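Local structure of axin interactor, dorsalization associated protein (Danio rerio, 2QZQ) at residues 8-13 and 74-79; 88-93 and 102-107. The protein acts as a ventralizing factor in embryogenesis, binding axin and disrupting its homodimerization to inhibit axin-mediated JNK activation; this chain is its C-terminal C2 domain. All coordinates share one frame; numbering follows the deposited sequence.

Contact 1: 8-13 and 74-79; sequences PSEPGM and QRHLEK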
ATOM      1  N   PRO A   8     -17.837  -7.936   7.196  1.00 31.14           N
ATOM      2  CA  PRO A   8     -18.325  -9.073   7.986  1.00 31.32           C
ATOM      3  C   PRO A   8     -17.776 -10.368   7.382  1.00 30.89           C
ATOM      4  O   PRO A   8     -17.658 -10.470   6.156  1.00 30.42           O
ATOM      5  CB  PRO A   8     -19.851  -9.026   7.791  1.00 30.81           C
ATOM      6  CG  PRO A   8     -20.088  -8.165   6.590  1.00 32.72           C
ATOM      7  CD  PRO A   8     -18.922  -7.202   6.510  1.00 31.25           C
ATOM      8  N   SER A   9     -17.438 -11.332   8.225  1.00 31.47           N
ATOM      9  CA  SER A   9     -16.978 -12.623   7.732  1.00 32.40           C
ATOM     10  C   SER A   9     -18.107 -13.394   7.033  1.00 31.78           C
ATOM     11  O   SER A   9     -19.281 -13.258   7.383  1.00 31.45           O
ATOM     12  CB  SER A   9     -16.336 -13.437   8.854  1.00 32.43           C
ATOM     13  OG  SER A   9     -17.283 -13.755   9.850  1.00 37.14           O
ATOM     14  N   GLU A  10     -17.741 -14.141   5.994  1.00 31.41           N
ATOM     15  CA  GLU A  10     -18.673 -14.987   5.263  1.00 30.50           C
ATOM     16  C   GLU A  10     -18.147 -16.422   5.339  1.00 28.53           C
ATOM     17  O   GLU A  10     -16.942 -16.666   5.171  1.00 27.51           O
ATOM     18  CB  GLU A  10     -18.859 -14.519   3.812  1.00 30.81           C
ATOM     19  CG  GLU A  10     -19.776 -13.301   3.712  1.00 32.73           C
ATOM     20  CD  GLU A  10     -19.846 -12.689   2.326  1.00 34.37           C
ATOM     21  OE1 GLU A  10     -19.650 -13.433   1.337  1.00 37.16           O
ATOM     22  OE2 GLU A  10     -20.118 -11.456   2.221  1.00 38.09           O
ATOM     23  N   PRO A  11     -19.036 -17.372   5.665  1.00 26.98           N
ATOM     24  CA  PRO A  11     -18.563 -18.758   5.759  1.00 25.83           C
ATOM     25  C   PRO A  11     -17.823 -19.226   4.501  1.00 24.44           C
ATOM     26  O   PRO A  11     -18.279 -18.992   3.375  1.00 24.05           O
ATOM     27  CB  PRO A  11     -19.860 -19.556   5.997  1.00 25.93           C
ATOM     28  CG  PRO A  11     -20.787 -18.539   6.695  1.00 25.77           C
ATOM     29  CD  PRO A  11     -20.474 -17.234   6.012  1.00 26.63           C
ATOM     30  N   GLY A  12     -16.684 -19.885   4.715  1.00 25.04           N
ATOM     31  CA  GLY A  12     -15.883 -20.469   3.630  1.00 25.53           C
ATOM     32  C   GLY A  12     -15.065 -19.480   2.811  1.00 26.53           C
ATOM     33  O   GLY A  12     -14.434 -19.857   1.811  1.00 26.65           O
HETATM   34  N   MSE A  13     -15.074 -18.218   3.235  1.00 26.74           N
HETATM   35  CA  MSE A  13     -14.368 -17.143   2.520  1.00 27.41           C
HETATM   36  C   MSE A  13     -13.298 -16.522   3.420  1.00 26.60           C
HETATM   37  O   MSE A  13     -13.287 -16.723   4.639  1.00 27.13           O
HETATM   38  CB  MSE A  13     -15.340 -16.055   2.031  1.00 28.52           C
HETATM   39  CG  MSE A  13     -16.547 -16.531   1.271  1.00 30.47           C
HETATM   40 SE   MSE A  13     -16.197 -17.168  -0.520  1.00 41.41          SE
HETATM   41  CE  MSE A  13     -18.007 -18.008  -0.951  1.00 33.71           C
ATOM     42  N   GLN A  74     -11.178  -4.694   1.248  1.00 22.51           N
ATOM     43  CA  GLN A  74     -12.633  -4.604   1.200  1.00 23.13           C
ATOM     44  C   GLN A  74     -13.278  -5.557   0.203  1.00 23.11           C
ATOM     45  O   GLN A  74     -14.214  -5.206  -0.510  1.00 23.45           O
ATOM     46  CB  GLN A  74     -13.048  -3.156   0.921  1.00 23.48           C
ATOM     47  CG  GLN A  74     -12.639  -2.213   2.046  1.00 22.79           C
ATOM     48  CD  GLN A  74     -13.398  -2.496   3.331  1.00 23.58           C
ATOM     49  OE1 GLN A  74     -14.633  -2.455   3.346  1.00 27.10           O
ATOM     50  NE2 GLN A  74     -12.678  -2.769   4.406  1.00 20.12           N
ATOM     51  N   ARG A  75     -12.764  -6.778   0.155  1.00 23.75           N
ATOM     52  CA  ARG A  75     -13.451  -7.854  -0.550  1.00 24.29           C
ATOM     53  C   ARG A  75     -12.893  -9.185  -0.081  1.00 23.87           C
ATOM     54  O   ARG A  75     -11.679  -9.338   0.087  1.00 22.90           O
ATOM     55  CB  ARG A  75     -13.336  -7.725  -2.078  1.00 24.55           C
ATOM     56  CG  ARG A  75     -14.446  -8.477  -2.818  1.00 26.35           C
ATOM     57  CD  ARG A  75     -14.192  -8.600  -4.338  1.00 26.64           C
ATOM     58  NE  ARG A  75     -14.519  -7.361  -5.045  1.00 29.38           N
ATOM     59  CZ  ARG A  75     -14.650  -7.245  -6.365  1.00 30.97           C
ATOM     60  NH1 ARG A  75     -14.495  -8.298  -7.158  1.00 29.85           N
ATOM     61  NH2 ARG A  75     -14.943  -6.063  -6.899  1.00 28.74           N
ATOM     62  N   HIS A  76     -13.784 -10.147   0.128  1.00 22.91           N
ATOM     63  CA  HIS A  76     -13.349 -11.530   0.385  1.00 23.64           C
ATOM     64  C   HIS A  76     -12.451 -12.010  -0.749  1.00 22.74           C
ATOM     65  O   HIS A  76     -12.757 -11.826  -1.926  1.00 23.78           O
ATOM     66  CB  HIS A  76     -14.567 -12.455   0.621  1.00 23.42           C
ATOM     67  CG  HIS A  76     -15.374 -12.067   1.822  1.00 24.39           C
ATOM     68  ND1 HIS A  76     -16.376 -11.121   1.769  1.00 26.30           N
ATOM     69  CD2 HIS A  76     -15.294 -12.457   3.115  1.00 24.43           C
ATOM     70  CE1 HIS A  76     -16.892 -10.960   2.976  1.00 25.88           C
ATOM     71  NE2 HIS A  76     -16.249 -11.757   3.813  1.00 25.88           N
ATOM     72  N   LEU A  77     -11.312 -12.588  -0.389  1.00 24.09           N
ATOM     73  CA  LEU A  77     -10.264 -12.932  -1.371  1.00 23.93           C
ATOM     74  C   LEU A  77     -10.748 -13.779  -2.544  1.00 24.15           C
ATOM     75  O   LEU A  77     -10.369 -13.524  -3.676  1.00 23.85           O
ATOM     76  CB  LEU A  77      -9.059 -13.599  -0.692  1.00 23.88           C
ATOM     77  CG  LEU A  77      -8.268 -12.784   0.327  1.00 25.03           C
ATOM     78  CD1 LEU A  77      -7.095 -13.588   0.871  1.00 21.93           C
ATOM     79  CD2 LEU A  77      -7.818 -11.433  -0.278  1.00 23.07           C
ATOM     80  N   GLU A  78     -11.612 -14.765  -2.273  1.00 24.64           N
ATOM     81  CA  GLU A  78     -12.110 -15.686  -3.307  1.00 24.80           C
ATOM     82  C   GLU A  78     -12.973 -15.001  -4.369  1.00 25.27           C
ATOM     83  O   GLU A  78     -13.222 -15.565  -5.450  1.00 24.59           O
ATOM     84  CB  GLU A  78     -12.860 -16.868  -2.652  1.00 25.23           C
ATOM     85  CG  GLU A  78     -11.983 -17.744  -1.742  1.00 25.07           C
ATOM     86  CD  GLU A  78     -11.861 -17.211  -0.329  1.00 25.17           C
ATOM     87  OE1 GLU A  78     -12.424 -16.136  -0.060  1.00 27.73           O
ATOM     88  OE2 GLU A  78     -11.222 -17.858   0.529  1.00 25.32           O
ATOM     89  N   LYS A  79     -13.389 -13.764  -4.082  1.00 25.70           N
ATOM     90  CA  LYS A  79     -14.225 -12.978  -4.998  1.00 26.67           C
ATOM     91  C   LYS A  79     -13.452 -11.981  -5.858  1.00 26.29           C
ATOM     92  O   LYS A  79     -14.024 -11.340  -6.774  1.00 26.74           O
ATOM     93  CB  LYS A  79     -15.321 -12.255  -4.221  1.00 26.97           C
ATOM     94  CG  LYS A  79     -16.326 -13.184  -3.583  1.00 29.37           C
ATOM     95  CD  LYS A  79     -17.270 -12.404  -2.696  1.00 33.61           C
ATOM     96  CE  LYS A  79     -18.105 -13.311  -1.814  1.00 34.80           C
ATOM     97  NZ  LYS A  79     -18.701 -12.506  -0.723  1.00 37.30           N
TER
HETATM   98  O   HOH W   1     -11.821 -20.541   1.150  1.00 36.50           O

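Contact 2: 88-93 and 102-107; sequences FEFKHY and TKCFAF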
ATOM      1  N   PHE A  88      -0.067   0.332  -3.089  1.00 15.20           N
ATOM      2  CA  PHE A  88       0.260   1.132  -1.934  1.00 14.97           C
ATOM      3  C   PHE A  88       0.993   2.319  -2.524  1.00 15.35           C
ATOM      4  O   PHE A  88       2.056   2.133  -3.115  1.00 14.57           O
ATOM      5  CB  PHE A  88       1.202   0.377  -0.980  1.00 15.76           C
ATOM      6  CG  PHE A  88       0.694  -0.983  -0.617  1.00 16.21           C
ATOM      7  CD1 PHE A  88      -0.059  -1.174   0.527  1.00 16.88           C
ATOM      8  CD2 PHE A  88       0.906  -2.062  -1.478  1.00 18.97           C
ATOM      9  CE1 PHE A  88      -0.575  -2.454   0.840  1.00 20.67           C
ATOM     10  CE2 PHE A  88       0.410  -3.315  -1.167  1.00 19.48           C
ATOM     11  CZ  PHE A  88      -0.348  -3.504  -0.024  1.00 18.53           C
ATOM     12  N   GLU A  89       0.367   3.489  -2.444  1.00 15.01           N
ATOM     13  CA  GLU A  89       0.954   4.733  -2.984  1.00 15.51           C
ATOM     14  C   GLU A  89       1.336   5.606  -1.812  1.00 15.23           C
ATOM     15  O   GLU A  89       0.483   5.935  -1.011  1.00 15.81           O
ATOM     16  CB  GLU A  89      -0.055   5.483  -3.833  1.00 14.98           C
ATOM     17  CG  GLU A  89      -0.442   4.769  -5.123  1.00 16.75           C
ATOM     18  CD  GLU A  89      -1.486   5.547  -5.883  1.00 19.84           C
ATOM     19  OE1 GLU A  89      -2.671   5.483  -5.485  1.00 21.89           O
ATOM     20  OE2 GLU A  89      -1.109   6.230  -6.849  1.00 20.29           O
ATOM     21  N   PHE A  90       2.614   5.967  -1.738  1.00 15.08           N
ATOM     22  CA  PHE A  90       3.124   6.810  -0.682  1.00 15.52           C
ATOM     23  C   PHE A  90       2.985   8.260  -1.129  1.00 15.55           C
ATOM     24  O   PHE A  90       3.490   8.649  -2.183  1.00 14.94           O
ATOM     25  CB  PHE A  90       4.570   6.476  -0.388  1.00 15.67           C
ATOM     26  CG  PHE A  90       5.200   7.367   0.654  1.00 15.73           C
ATOM     27  CD1 PHE A  90       5.172   7.016   1.985  1.00 14.17           C
ATOM     28  CD2 PHE A  90       5.810   8.574   0.277  1.00 13.72           C
ATOM     29  CE1 PHE A  90       5.763   7.858   2.945  1.00 17.24           C
ATOM     30  CE2 PHE A  90       6.386   9.401   1.199  1.00 14.81           C
ATOM     31  CZ  PHE A  90       6.372   9.043   2.548  1.00 15.85           C
ATOM     32  N   LYS A  91       2.249   9.029  -0.322  1.00 15.84           N
ATOM     33  CA  LYS A  91       1.941  10.421  -0.637  1.00 15.78           C
ATOM     34  C   LYS A  91       2.441  11.338   0.464  1.00 16.10           C
ATOM     35  O   LYS A  91       2.526  10.944   1.629  1.00 16.51           O
ATOM     36  CB  LYS A  91       0.443  10.566  -0.817  1.00 15.78           C
ATOM     37  CG  LYS A  91      -0.081   9.831  -2.094  1.00 16.57           C
ATOM     38  CD  LYS A  91      -1.563   9.973  -2.235  1.00 15.54           C
ATOM     39  CE  LYS A  91      -2.108   9.116  -3.350  1.00 17.42           C
ATOM     40  NZ  LYS A  91      -3.606   9.160  -3.325  1.00 18.08           N
ATOM     41  N   HIS A  92       2.760  12.580   0.091  1.00 16.16           N
ATOM     42  CA  HIS A  92       3.341  13.527   1.023  1.00 15.41           C
ATOM     43  C   HIS A  92       3.107  14.948   0.493  1.00 15.70           C
ATOM     44  O   HIS A  92       2.824  15.157  -0.711  1.00 15.17           O
ATOM     45  CB  HIS A  92       4.834  13.222   1.306  1.00 15.47           C
ATOM     46  CG  HIS A  92       5.743  13.442   0.127  1.00 17.33           C
ATOM     47  ND1 HIS A  92       5.619  12.744  -1.059  1.00 22.09           N
ATOM     48  CD2 HIS A  92       6.771  14.300  -0.055  1.00 18.11           C
ATOM     49  CE1 HIS A  92       6.530  13.167  -1.916  1.00 20.21           C
ATOM     50  NE2 HIS A  92       7.247  14.104  -1.329  1.00 23.43           N
ATOM     51  N   TYR A  93       3.218  15.900   1.413  1.00 15.32           N
ATOM     52  CA  TYR A  93       2.966  17.312   1.101  1.00 16.79           C
ATOM     53  C   TYR A  93       4.255  17.956   0.627  1.00 16.06           C
ATOM     54  O   TYR A  93       5.245  17.924   1.347  1.00 16.33           O
ATOM     55  CB  TYR A  93       2.492  18.038   2.375  1.00 17.00           C
ATOM     56  CG  TYR A  93       2.301  19.535   2.168  1.00 17.49           C
ATOM     57  CD1 TYR A  93       1.213  20.005   1.443  1.00 18.15           C
ATOM     58  CD2 TYR A  93       3.218  20.456   2.681  1.00 18.89           C
ATOM     59  CE1 TYR A  93       1.008  21.389   1.240  1.00 18.25           C
ATOM     60  CE2 TYR A  93       3.024  21.834   2.495  1.00 20.26           C
ATOM     61  CZ  TYR A  93       1.927  22.289   1.767  1.00 18.03           C
ATOM     62  OH  TYR A  93       1.724  23.649   1.558  1.00 20.20           O
ATOM     63  N   THR A 102       2.196  12.086  -5.105  1.00 19.63           N
ATOM     64  CA  THR A 102       2.531  10.673  -4.993  1.00 19.35           C
ATOM     65  C   THR A 102       4.014  10.570  -5.324  1.00 18.24           C
ATOM     66  O   THR A 102       4.442  10.996  -6.383  1.00 19.20           O
ATOM     67  CB  THR A 102       1.751   9.837  -5.999  1.00 19.83           C
ATOM     68  OG1 THR A 102       0.354  10.043  -5.797  1.00 23.51           O
ATOM     69  CG2 THR A 102       2.072   8.366  -5.806  1.00 20.91           C
ATOM     70  N   LYS A 103       4.803  10.049  -4.396  1.00 16.08           N
ATOM     71  CA  LYS A 103       6.238   9.922  -4.582  1.00 15.90           C
ATOM     72  C   LYS A 103       6.561   8.614  -5.278  1.00 15.79           C
ATOM     73  O   LYS A 103       7.406   8.538  -6.174  1.00 15.95           O
ATOM     74  CB  LYS A 103       6.889   9.893  -3.203  1.00 15.50           C
ATOM     75  CG  LYS A 103       8.421   9.831  -3.200  1.00 16.32           C
ATOM     76  CD  LYS A 103       8.877  10.011  -1.741  1.00 19.58           C
ATOM     77  CE  LYS A 103      10.361  10.062  -1.627  1.00 22.62           C
ATOM     78  NZ  LYS A 103      10.819  11.391  -2.140  1.00 24.45           N
ATOM     79  N   CYS A 104       5.893   7.558  -4.838  1.00 15.38           N
ATOM     80  CA  CYS A 104       6.256   6.216  -5.301  1.00 14.67           C
ATOM     81  C   CYS A 104       5.137   5.269  -4.939  1.00 14.17           C
ATOM     82  O   CYS A 104       4.212   5.633  -4.209  1.00 14.42           O
ATOM     83  CB  CYS A 104       7.583   5.788  -4.652  1.00 13.79           C
ATOM     84  SG  CYS A 104       7.551   5.827  -2.810  1.00 16.48           S
ATOM     85  N   PHE A 105       5.205   4.055  -5.478  1.00 14.24           N
ATOM     86  CA  PHE A 105       4.194   3.054  -5.204  1.00 14.03           C
ATOM     87  C   PHE A 105       4.781   1.635  -5.149  1.00 14.52           C
ATOM     88  O   PHE A 105       5.889   1.350  -5.641  1.00 14.80           O
ATOM     89  CB  PHE A 105       3.068   3.121  -6.238  1.00 13.91           C
ATOM     90  CG  PHE A 105       3.497   2.690  -7.640  1.00 13.71           C
ATOM     91  CD1 PHE A 105       4.179   3.564  -8.475  1.00 14.66           C
ATOM     92  CD2 PHE A 105       3.226   1.404  -8.095  1.00 13.55           C
ATOM     93  CE1 PHE A 105       4.559   3.178  -9.760  1.00 15.31           C
ATOM     94  CE2 PHE A 105       3.601   0.988  -9.391  1.00 13.87           C
ATOM     95  CZ  PHE A 105       4.273   1.866 -10.220  1.00 17.87           C
ATOM     96  N   ALA A 106       4.018   0.755  -4.525  1.00 15.00           N
ATOM     97  CA  ALA A 106       4.345  -0.667  -4.455  1.00 14.70           C
ATOM     98  C   ALA A 106       3.055  -1.355  -4.815  1.00 14.93           C
ATOM     99  O   ALA A 106       1.970  -0.801  -4.629  1.00 13.73           O
ATOM    100  CB  ALA A 106       4.768  -1.057  -3.027  1.00 14.87           C
ATOM    101  N   PHE A 107       3.151  -2.586  -5.302  1.00 15.31           N
ATOM    102  CA  PHE A 107       1.943  -3.341  -5.504  1.00 16.42           C
ATOM    103  C   PHE A 107       2.212  -4.792  -5.208  1.00 18.04           C
ATOM    104  O   PHE A 107       3.370  -5.222  -5.149  1.00 16.66           O
ATOM    105  CB  PHE A 107       1.424  -3.168  -6.937  1.00 15.58           C
ATOM    106  CG  PHE A 107       2.373  -3.672  -7.992  1.00 17.64           C
ATOM    107  CD1 PHE A 107       3.430  -2.894  -8.429  1.00 15.01           C
ATOM    108  CD2 PHE A 107       2.207  -4.951  -8.537  1.00 18.54           C
ATOM    109  CE1 PHE A 107       4.294  -3.348  -9.440  1.00 16.34           C
ATOM    110  CE2 PHE A 107       3.072  -5.424  -9.499  1.00 17.80           C
ATOM    111  CZ  PHE A 107       4.103  -4.641  -9.968  1.00 17.41           C
TER
HETATM  112  O   HOH W   2      -1.228   8.797  -7.598  1.00 25.78           O

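Contact 1: 8-13 and 74-79
Glu-10 and Met-13, the two ends of a type II beta turn shortly before strand 15-24 of the C2 domain, close on His-76, Glu-78 and Lys-79 in the loop that follows strand 64-72. Two direct polar links join the segments. His-76 NE2 gives a weak, bent hydrogen bond to Pro-8 O (3.0 Å, 129° at the hydrogen), which lies at the ring edge, in plane. Lys-79 NZ forms a salt bridge with Glu-10 OE1, modelled at 2.5 Å, a doubtfully short distance; the two side chains cross at about a right angle.

Nonpolar packing centres on the buried imidazole. Glu-10 CB sits over one face, 4.2 Å from the His-76 ring centroid, as a CH-pi contact, while Met-13 CB approaches His-76 CD2 obliquely at 3.8 Å. An alanine in place of His-76 would probably open a gap beneath Glu-10 CB and cost Pro-8 O this donor.

Glu-78, bent at chi2 (85°), brings its carboxylate back against the turn, with OE1 3.4 Å from Met-13 CA. Its OE2 is hydrogen-bonded to Thr-14 OG1, and a water donates both to Glu-78 OE2 and to Gly-12 O, at 2.8 Å each.

Contact 2: 88-93 and 102-107
The antiparallel beta hairpin of strands 85-94 and 99-109, part of the C2 beta sandwich, brings Phe-88 opposite Ala-106 and Phe-90 opposite Cys-104, the N-to-C directions of the two short segments at 162°. Phe-88 and Ala-106 exchange two backbone hydrogen bonds of 2.8 Å, N to O each way. Between Phe-90 and Lys-91 a beta bulge shifts the register by one residue: Phe-90 N donates to Cys-104 O (3.0 Å), but Phe-90 O accepts from Lys-103 N, and Lys-91 then pairs with Thr-102.

On one face Cys-104 and Ala-106 pack on Leu-122, and Phe-88 on Leu-144 and Leu-146. Cys-104 SG meets Phe-90 CB at 3.9 Å and makes an oblique sulfur-aromatic contact with its ring. With CG anti to the backbone N (chi1 177°), the Phe-90 ring runs alongside the Lys-103 chain, whose CB lies at the ring edge, 3.9 Å from Phe-90 CD2; Lys-103 NZ goes on to a salt bridge with Asp-27.

The other face is mixed. Glu-89 CG packs on Phe-105 CB at 4.0 Å. The extended Lys-91 chain passes Thr-102 OG1 (CE at 3.6 Å), its NZ hydrogen-bonded to Thr-37 OG1. Glu-89 OE2, also bonded to Thr-127, accepts from a water 2.7 Å away that is hydrogen-bonded to Thr-102 OG1 as well.

The two contacts belong to one C2 domain but lie on opposite sides of its centre, about 27 Å apart between centres and about 11 Å between nearest atoms, without touching. They come in series: contact 1 spans the first half of the chain, joining the segment before strand 15-24 to the loop after strand 64-72, and that same loop leads into strand 85-94, where contact 2 begins. Contact 1 thus ties two loops together at the surface, at one end of the domain, whereas contact 2 is a local, partly buried hairpin pairing that builds the antiparallel sheet itself. Of the four segments, only 8-13 falls in the region assigned by similarity to axin binding.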